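Local coordinates for protein insecticidal Delta-Endotoxin Cry8Ea1 (Bacillus Thuringiensis, PDB 3EB7) that kills insect larvae, notably those of the underground pest Holotrichia parallela, probably by inserting its helical N-terminal domain into gut-cell membranes to form pores, at residues A[109-113]-A[167-171]; A[143-148]-A[170-175]. All blocks are in the same frame, centred on the assembly; numbering follows the deposited sequence.

Interaction 1: A[109-113]-A[167-171]; sequences FEILD and YYNRQ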
loop_
_atom_site.group_PDB
_atom_site.type_symbol
_atom_site.label_atom_id
_atom_site.label_comp_id
_atom_site.label_asym_id
_atom_site.label_seq_id
_atom_site.Cartn_x
_atom_site.Cartn_y
_atom_site.Cartn_z
ATOM N N PHE A 109 0.350 26.136 -16.753
ATOM C CA PHE A 109 -0.537 25.068 -16.370
ATOM C C PHE A 109 -1.141 24.441 -17.621
ATOM O O PHE A 109 -1.239 23.215 -17.717
ATOM C CB PHE A 109 -1.654 25.620 -15.445
ATOM C CG PHE A 109 -2.876 24.741 -15.388
ATOM C CD1 PHE A 109 -3.014 23.777 -14.382
ATOM C CD2 PHE A 109 -3.886 24.850 -16.373
ATOM C CE1 PHE A 109 -4.132 22.924 -14.367
ATOM C CE2 PHE A 109 -4.987 24.023 -16.365
ATOM C CZ PHE A 109 -5.112 23.043 -15.363
ATOM N N GLU A 110 -1.537 25.284 -18.572
ATOM C CA GLU A 110 -2.148 24.819 -19.813
ATOM C C GLU A 110 -1.121 24.141 -20.677
ATOM O O GLU A 110 -1.431 23.202 -21.388
ATOM C CB GLU A 110 -2.770 25.979 -20.586
ATOM C CG GLU A 110 -4.019 26.616 -19.939
ATOM C CD GLU A 110 -4.448 27.926 -20.651
ATOM O OE1 GLU A 110 -3.977 28.190 -21.784
ATOM O OE2 GLU A 110 -5.252 28.697 -20.079
ATOM N N ILE A 111 0.114 24.615 -20.613
ATOM C CA ILE A 111 1.216 23.942 -21.320
ATOM C C ILE A 111 1.458 22.555 -20.728
ATOM O O ILE A 111 1.672 21.601 -21.467
ATOM C CB ILE A 111 2.537 24.795 -21.335
ATOM C CG1 ILE A 111 2.431 25.937 -22.374
ATOM C CG2 ILE A 111 3.788 23.901 -21.535
ATOM C CD1 ILE A 111 3.319 27.132 -22.082
ATOM N N LEU A 112 1.411 22.425 -19.405
ATOM C CA LEU A 112 1.591 21.099 -18.792
ATOM C C LEU A 112 0.479 20.151 -19.181
ATOM O O LEU A 112 0.740 19.047 -19.646
ATOM C CB LEU A 112 1.763 21.171 -17.274
ATOM C CG LEU A 112 3.171 21.615 -16.897
ATOM C CD1 LEU A 112 3.195 21.964 -15.446
ATOM C CD2 LEU A 112 4.244 20.535 -17.260
ATOM N N ASP A 113 -0.757 20.613 -19.054
ATOM C CA ASP A 113 -1.923 19.771 -19.318
ATOM C C ASP A 113 -1.843 19.283 -20.768
ATOM O O ASP A 113 -1.996 18.103 -21.081
ATOM C CB ASP A 113 -3.212 20.552 -19.006
ATOM C CG ASP A 113 -4.470 19.789 -19.382
ATOM O OD1 ASP A 113 -5.293 20.311 -20.148
ATOM O OD2 ASP A 113 -4.638 18.646 -18.938
ATOM N N TYR A 167 -12.271 20.768 -16.919
ATOM C CA TYR A 167 -11.083 20.264 -16.228
ATOM C C TYR A 167 -11.487 19.257 -15.162
ATOM O O TYR A 167 -10.872 18.201 -15.042
ATOM C CB TYR A 167 -10.281 21.409 -15.594
ATOM C CG TYR A 167 -9.418 22.212 -16.552
ATOM C CD1 TYR A 167 -8.551 21.568 -17.444
ATOM C CD2 TYR A 167 -9.449 23.614 -16.551
ATOM C CE1 TYR A 167 -7.769 22.269 -18.323
ATOM C CE2 TYR A 167 -8.652 24.352 -17.448
ATOM C CZ TYR A 167 -7.806 23.662 -18.319
ATOM O OH TYR A 167 -6.984 24.334 -19.197
ATOM N N TYR A 168 -12.537 19.579 -14.415
ATOM C CA TYR A 168 -13.065 18.679 -13.410
ATOM C C TYR A 168 -13.652 17.389 -14.012
ATOM O O TYR A 168 -13.410 16.299 -13.505
ATOM C CB TYR A 168 -14.086 19.376 -12.516
ATOM C CG TYR A 168 -14.565 18.443 -11.426
ATOM C CD1 TYR A 168 -15.809 17.798 -11.518
ATOM C CD2 TYR A 168 -13.741 18.150 -10.329
ATOM C CE1 TYR A 168 -16.238 16.932 -10.527
ATOM C CE2 TYR A 168 -14.145 17.284 -9.360
ATOM C CZ TYR A 168 -15.407 16.671 -9.461
ATOM O OH TYR A 168 -15.814 15.812 -8.460
ATOM N N ASN A 169 -14.397 17.506 -15.104
ATOM C CA ASN A 169 -14.918 16.330 -15.755
ATOM C C ASN A 169 -13.817 15.494 -16.362
ATOM O O ASN A 169 -13.886 14.294 -16.359
ATOM C CB ASN A 169 -15.992 16.712 -16.809
ATOM C CG ASN A 169 -17.271 17.282 -16.160
ATOM O OD1 ASN A 169 -17.663 16.858 -15.082
ATOM N ND2 ASN A 169 -17.889 18.264 -16.800
ATOM N N ARG A 170 -12.788 16.125 -16.897
ATOM C CA ARG A 170 -11.668 15.347 -17.415
ATOM C C ARG A 170 -10.926 14.651 -16.273
ATOM O O ARG A 170 -10.518 13.504 -16.405
ATOM C CB ARG A 170 -10.735 16.224 -18.242
ATOM C CG ARG A 170 -9.830 15.433 -19.211
ATOM C CD ARG A 170 -9.597 16.259 -20.496
ATOM N NE ARG A 170 -9.220 17.633 -20.193
ATOM C CZ ARG A 170 -7.955 18.025 -20.021
ATOM N NH1 ARG A 170 -6.952 17.149 -20.128
ATOM N NH2 ARG A 170 -7.685 19.298 -19.753
ATOM N N GLN A 171 -10.748 15.344 -15.149
ATOM C CA GLN A 171 -10.071 14.745 -14.015
ATOM C C GLN A 171 -10.833 13.490 -13.561
ATOM O O GLN A 171 -10.205 12.469 -13.271
ATOM C CB GLN A 171 -9.863 15.743 -12.879
ATOM C CG GLN A 171 -8.972 15.196 -11.741
ATOM C CD GLN A 171 -9.081 15.961 -10.448
ATOM O OE1 GLN A 171 -10.169 16.346 -10.018
ATOM N NE2 GLN A 171 -7.960 16.163 -9.804
#

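Interaction 2: A[143-148]-A[170-175]; sequences HLLLLK and RQMSLI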
loop_
_atom_site.group_PDB
_atom_site.type_symbol
_atom_site.label_atom_id
_atom_site.label_comp_id
_atom_site.label_asym_id
_atom_site.label_seq_id
_atom_site.Cartn_x
_atom_site.Cartn_y
_atom_site.Cartn_z
ATOM N N HIS A 143 -0.275 14.215 -13.470
ATOM C CA HIS A 143 -1.330 14.788 -14.308
ATOM C C HIS A 143 -2.613 15.050 -13.533
ATOM O O HIS A 143 -3.198 16.119 -13.670
ATOM C CB HIS A 143 -1.606 13.917 -15.551
ATOM C CG HIS A 143 -2.456 14.605 -16.575
ATOM N ND1 HIS A 143 -3.190 13.927 -17.523
ATOM C CD2 HIS A 143 -2.716 15.927 -16.769
ATOM C CE1 HIS A 143 -3.837 14.799 -18.273
ATOM N NE2 HIS A 143 -3.570 16.019 -17.833
ATOM N N LEU A 144 -3.033 14.114 -12.687
ATOM C CA LEU A 144 -4.198 14.304 -11.830
ATOM C C LEU A 144 -4.010 15.343 -10.718
ATOM O O LEU A 144 -4.996 15.989 -10.279
ATOM C CB LEU A 144 -4.590 12.966 -11.188
ATOM C CG LEU A 144 -4.926 11.797 -12.123
ATOM C CD1 LEU A 144 -5.206 10.518 -11.330
ATOM C CD2 LEU A 144 -6.116 12.166 -13.036
ATOM N N LEU A 145 -2.784 15.506 -10.214
ATOM C CA LEU A 145 -2.542 16.566 -9.245
ATOM C C LEU A 145 -2.617 17.950 -9.900
ATOM O O LEU A 145 -2.984 18.950 -9.238
ATOM C CB LEU A 145 -1.169 16.404 -8.642
ATOM C CG LEU A 145 -0.935 15.333 -7.589
ATOM C CD1 LEU A 145 0.562 15.044 -7.555
ATOM C CD2 LEU A 145 -1.461 15.853 -6.215
ATOM N N LEU A 146 -2.263 18.003 -11.186
ATOM C CA LEU A 146 -2.253 19.232 -11.955
ATOM C C LEU A 146 -3.694 19.679 -12.158
ATOM O O LEU A 146 -4.064 20.826 -11.856
ATOM C CB LEU A 146 -1.577 19.010 -13.321
ATOM C CG LEU A 146 -1.460 20.280 -14.166
ATOM C CD1 LEU A 146 -0.434 21.207 -13.594
ATOM C CD2 LEU A 146 -1.121 19.973 -15.603
ATOM N N LEU A 147 -4.517 18.757 -12.645
ATOM C CA LEU A 147 -5.947 18.991 -12.807
ATOM C C LEU A 147 -6.632 19.422 -11.514
ATOM O O LEU A 147 -7.605 20.167 -11.549
ATOM C CB LEU A 147 -6.618 17.770 -13.437
ATOM C CG LEU A 147 -6.780 17.731 -14.983
ATOM C CD1 LEU A 147 -6.065 18.822 -15.814
ATOM C CD2 LEU A 147 -6.387 16.383 -15.473
ATOM N N LYS A 148 -6.118 19.004 -10.371
ATOM C CA LYS A 148 -6.669 19.467 -9.091
ATOM C C LYS A 148 -6.358 20.951 -8.775
ATOM O O LYS A 148 -7.146 21.629 -8.118
ATOM C CB LYS A 148 -6.212 18.545 -7.997
ATOM C CG LYS A 148 -6.303 19.036 -6.600
ATOM C CD LYS A 148 -5.431 18.085 -5.770
ATOM C CE LYS A 148 -4.882 18.756 -4.536
ATOM N NZ LYS A 148 -6.009 19.048 -3.573
ATOM N N ARG A 170 -12.788 16.125 -16.897
ATOM C CA ARG A 170 -11.668 15.347 -17.415
ATOM C C ARG A 170 -10.926 14.651 -16.273
ATOM O O ARG A 170 -10.518 13.504 -16.405
ATOM C CB ARG A 170 -10.735 16.224 -18.242
ATOM C CG ARG A 170 -9.830 15.433 -19.211
ATOM C CD ARG A 170 -9.597 16.259 -20.496
ATOM N NE ARG A 170 -9.220 17.633 -20.193
ATOM C CZ ARG A 170 -7.955 18.025 -20.021
ATOM N NH1 ARG A 170 -6.952 17.149 -20.128
ATOM N NH2 ARG A 170 -7.685 19.298 -19.753
ATOM N N GLN A 171 -10.748 15.344 -15.149
ATOM C CA GLN A 171 -10.071 14.745 -14.015
ATOM C C GLN A 171 -10.833 13.490 -13.561
ATOM O O GLN A 171 -10.205 12.469 -13.271
ATOM C CB GLN A 171 -9.863 15.743 -12.879
ATOM C CG GLN A 171 -8.972 15.196 -11.741
ATOM C CD GLN A 171 -9.081 15.961 -10.448
ATOM O OE1 GLN A 171 -10.169 16.346 -10.018
ATOM N NE2 GLN A 171 -7.960 16.163 -9.804
ATOM N N MET A 172 -12.166 13.533 -13.511
ATOM C CA MET A 172 -12.957 12.341 -13.138
ATOM C C MET A 172 -12.807 11.227 -14.149
ATOM O O MET A 172 -12.681 10.062 -13.798
ATOM C CB MET A 172 -14.433 12.680 -13.011
ATOM C CG MET A 172 -14.743 13.624 -11.887
ATOM S SD MET A 172 -16.514 13.536 -11.612
ATOM C CE MET A 172 -17.152 14.204 -13.172
ATOM N N SER A 173 -12.820 11.594 -15.418
ATOM C CA SER A 173 -12.653 10.599 -16.447
ATOM C C SER A 173 -11.249 9.970 -16.361
ATOM O O SER A 173 -11.059 8.786 -16.633
ATOM C CB SER A 173 -12.919 11.225 -17.820
ATOM O OG SER A 173 -12.419 10.389 -18.863
ATOM N N LEU A 174 -10.273 10.765 -15.952
ATOM C CA LEU A 174 -8.878 10.329 -15.993
ATOM C C LEU A 174 -8.501 9.531 -14.748
ATOM O O LEU A 174 -7.729 8.563 -14.855
ATOM C CB LEU A 174 -7.929 11.511 -16.241
ATOM C CG LEU A 174 -7.877 12.129 -17.657
ATOM C CD1 LEU A 174 -6.898 13.337 -17.691
ATOM C CD2 LEU A 174 -7.537 11.126 -18.820
ATOM N N ILE A 175 -9.066 9.895 -13.595
ATOM C CA ILE A 175 -8.943 9.048 -12.418
ATOM C C ILE A 175 -9.339 7.620 -12.763
ATOM O O ILE A 175 -8.580 6.676 -12.497
ATOM C CB ILE A 175 -9.783 9.523 -11.209
ATOM C CG1 ILE A 175 -9.269 10.864 -10.681
ATOM C CG2 ILE A 175 -9.785 8.451 -10.071
ATOM C CD1 ILE A 175 -10.252 11.556 -9.742
#

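Interaction 1: A[109-113]-A[167-171]
Segments 109-113 and 167-171 run in roughly the same direction, at 31°, with their axes 14.3 Å apart at closest approach, so long side chains rather than backbones bring F109 and D113 up to Y167 and R170. R170 meets D113 end-on with two nitrogens, one for each carboxylate oxygen. R170 NH2 lies 2.6 Å from OD1 of D113, tilted out of the carboxylate plane, while R170 NH1 reaches the syn lone pair of D113 OD2 at 3.0 Å. With carboxylate and guanidinium planes 43° apart, the salt bridge is twisted rather than flat. H143 NE2 is a further, probable partner of D113 OD2, which should help fix the carboxylate's rotation. The bridge joins helices 99-119 and 161-191 of the N-terminal helical bundle, the domain I fold of three-domain Cry toxins. Beside the bridge, F109 and Y167 form a T-shaped stack: the phenylalanine presents its edge to the tyrosine face, with ring centroids 5.1 Å apart and F109 CE2 3.4 Å from Y167 CZ. F109 can reach across because its CG stands anti to the backbone N (chi1 159°). D113 OD1 sits at the edge of the Y167 ring, and E110 CG packs against Y167 OH at 3.8 Å.

Interaction 2: A[143-148]-A[170-175]
Q171 and L147 face each other where the two antiparallel helical segments come closest, their CA atoms 6.0 Å apart. The glutamine, its CG anti to the backbone N (chi1 -172°) and its chain extended, passes alongside the CB of L147 and delivers its amide to the backbone of the other helix. There Q171 NE2 donates to L144 O at 3.0 Å, lying in the carbonyl plane with an N-H...O angle of 148°. The same carbonyl oxygen already takes the helical bond from K148 N, so it has two donors, and Q171 NE2 has a second acceptor in Y225 O; a buried amide is thereby tied to two backbone carbonyls. Around this polar link the contact is apolar. The L144 side chain lies obliquely against those of L174 and I175, one turn beyond Q171, its CD2 3.7 Å from L174 CB and its CD1 4.1 Å from I175 CG1. L147 meets L174 at about a right angle, CD2 to CD1 at 3.8 Å. L174 CD1 also approaches CE1 of H143 at 3.4 Å, while L147 CD2 sits over one face of that imidazole, toward its rim. H143 ND1 is hydrogen-bonded to Y178 OH, and the ring stacks with F116. Helix 133-153, consistent with the central helix of the Cry domain I bundle, packs against helices 161-191, 99-119 and 26-40, the last placing L36 on L145 and Y33 on L146.

Overall arrangement
Interactions 1 and 2 illustrate how one helix can serve two neighbours: both draw on helix 161-191, have centres about 7 Å apart, and share R170 and Q171, of which R170 takes part in both. Their polar groups are continuous, because D113 OD2 lies 3.0 Å from H143 NE2, a probable hydrogen bond, so R170, D113 and H143 link three helices in series. R170 NH1 is 4.2 Å from H143 NE2, and the D113 carboxylate would probably help accommodate any positive charge on the histidine. Carbon-to-oxygen packing also joins the contacts: F109 CE1 approaches L146 O at 3.3 Å, and L147 CD1 comes to 3.4 Å from D113 OD2. Together they join helices 99-119, 133-153 and 161-191.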